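Local atomic coordinates of inositol-1-monophosphatase (Thermotoga maritima, PDB entry 2P3N), a protein that removes phosphate by magnesium-dependent hydrolysis from a broad range of substrates, including fructose 1,6-bisphosphate and inositol 1-phosphate, and works as a homotetramer. Residues 145-151 / 189-193. Numbering follows the deposited sequence.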
# COMPACT_ATOMS: atom_id res chain seq x y z
N GLU A 145 9.49 -5.48 -29.54
CA GLU A 145 9.43 -4.55 -28.42
C GLU A 145 8.17 -4.84 -27.62
O GLU A 145 7.59 -3.94 -27.00
CB GLU A 145 9.41 -3.10 -28.93
CG GLU A 145 8.18 -2.73 -29.75
CD GLU A 145 8.01 -1.23 -29.95
OE1 GLU A 145 7.88 -0.50 -28.94
OE2 GLU A 145 8.01 -0.77 -31.11
N CYS A 146 7.74 -6.11 -27.64
CA CYS A 146 6.52 -6.53 -26.94
C CYS A 146 6.70 -7.54 -25.83
O CYS A 146 7.65 -8.32 -25.82
CB CYS A 146 5.52 -7.12 -27.94
SG CYS A 146 4.49 -5.93 -28.79
N VAL A 147 5.77 -7.52 -24.88
CA VAL A 147 5.75 -8.45 -23.77
C VAL A 147 4.36 -9.05 -23.77
O VAL A 147 3.37 -8.35 -23.51
CB VAL A 147 6.03 -7.75 -22.43
CG1 VAL A 147 5.94 -8.75 -21.30
CG2 VAL A 147 7.41 -7.13 -22.46
N GLY A 148 4.29 -10.34 -24.09
CA GLY A 148 3.02 -11.03 -24.14
C GLY A 148 2.81 -11.93 -22.94
O GLY A 148 3.75 -12.17 -22.17
N SER A 149 1.59 -12.44 -22.80
CA SER A 149 1.27 -13.30 -21.67
C SER A 149 0.42 -14.53 -22.05
O SER A 149 -0.27 -14.52 -23.06
CB SER A 149 0.53 -12.46 -20.61
OG SER A 149 0.40 -13.17 -19.39
N THR A 150 0.49 -15.57 -21.22
CA THR A 150 -0.29 -16.80 -21.43
C THR A 150 -0.59 -17.42 -20.07
O THR A 150 -0.02 -17.01 -19.06
CB THR A 150 0.48 -17.87 -22.23
OG1 THR A 150 0.92 -17.31 -23.47
CG2 THR A 150 -0.42 -19.06 -22.55
N GLY A 151 -1.48 -18.41 -20.06
CA GLY A 151 -1.82 -19.10 -18.82
C GLY A 151 -1.26 -20.51 -18.86
O GLY A 151 -0.95 -21.02 -19.94
N VAL A 189 0.98 -5.05 -20.51
CA VAL A 189 1.40 -6.12 -21.41
C VAL A 189 0.87 -5.79 -22.78
O VAL A 189 -0.01 -4.93 -22.92
CB VAL A 189 0.87 -7.52 -21.04
CG1 VAL A 189 1.74 -8.11 -19.94
CG2 VAL A 189 -0.59 -7.45 -20.64
N ASP A 190 1.39 -6.48 -23.79
CA ASP A 190 0.98 -6.21 -25.16
C ASP A 190 -0.12 -7.12 -25.68
O ASP A 190 -0.92 -6.71 -26.52
CB ASP A 190 2.22 -6.25 -26.05
CG ASP A 190 3.24 -5.17 -25.67
OD1 ASP A 190 2.89 -3.97 -25.77
OD2 ASP A 190 4.36 -5.52 -25.25
N PHE A 191 -0.17 -8.34 -25.17
CA PHE A 191 -1.21 -9.27 -25.58
C PHE A 191 -1.31 -10.44 -24.62
O PHE A 191 -0.32 -10.82 -23.97
CB PHE A 191 -0.96 -9.76 -27.01
CG PHE A 191 0.38 -10.42 -27.21
CD1 PHE A 191 0.61 -11.72 -26.76
CD2 PHE A 191 1.41 -9.74 -27.84
CE1 PHE A 191 1.85 -12.33 -26.94
CE2 PHE A 191 2.67 -10.34 -28.03
CZ PHE A 191 2.89 -11.63 -27.57
N PHE A 192 -2.51 -11.00 -24.52
CA PHE A 192 -2.79 -12.12 -23.63
C PHE A 192 -3.66 -13.14 -24.37
O PHE A 192 -4.65 -12.77 -25.02
CB PHE A 192 -3.49 -11.62 -22.36
CG PHE A 192 -3.87 -12.71 -21.38
CD1 PHE A 192 -2.94 -13.64 -20.93
CD2 PHE A 192 -5.18 -12.81 -20.92
CE1 PHE A 192 -3.30 -14.65 -20.04
CE2 PHE A 192 -5.55 -13.82 -20.02
CZ PHE A 192 -4.61 -14.74 -19.59
N VAL A 193 -3.28 -14.41 -24.28
CA VAL A 193 -4.00 -15.49 -24.95
C VAL A 193 -4.36 -16.63 -23.99
O VAL A 193 -3.51 -17.13 -23.25
CB VAL A 193 -3.16 -16.05 -26.11
CG1 VAL A 193 -2.93 -14.97 -27.15
CG2 VAL A 193 -1.82 -16.55 -25.59
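Backbone hydrogen bonding joins S149 to both F191 and V193. S149 N donates to F191 O at 2.8 Å, and S149 O accepts V193 N at 3.2 Å, so S149 bonds to the residues on either side of F192, its register partner, as in a parallel sheet. The axes of 147-150 and 191-193 approach to 4.7 Å with their directions inclined by 19°.

Just before the second strand, D190 uses backbone and side chain together. Its N donates almost straight to V147 O, while its carboxylate OD2 receives a hydrogen bond from V147 N, whose modelled length is doubtfully short. With CG turned back beside its own backbone N, the carboxylate reaches the same residue as the amide does. C146 SG lies 3.4 Å from D190 CG, and the other oxygen, OD1, is hydrogen-bonded to S138 OG.

Aromatic packing exploits the missing side chain of G148. The F191 ring, brought over the neighbouring strand by chi1 of 57°, presents one face to G148 CA, 3.5 Å from the ring centroid and 22° off its normal: a CH-pi contact. F192 lies on the other side of the sheet, its CD1 3.7 Å from S149 CB; there S149 OG is hydrogen-bonded to R172 O. On the F191 side, T150 OG1 meets V193 CG2, and F160 of helix 156-167 packs on both residues.

These are two adjacent, parallel inner strands of a five-stranded mixed sheet, with 191-195 in the middle. It is the smaller sheet of the layered alpha-beta-alpha-beta-alpha sandwich of inositol monophosphatases, with helix 156-167 on the face of T150 and V193 and helix 177-185 on that of F192. R172 and A177 probably bind substrate; the side chains of V147 and F192, respectively, come within about 4 Å of theirs, consistent with a second shell beside that site.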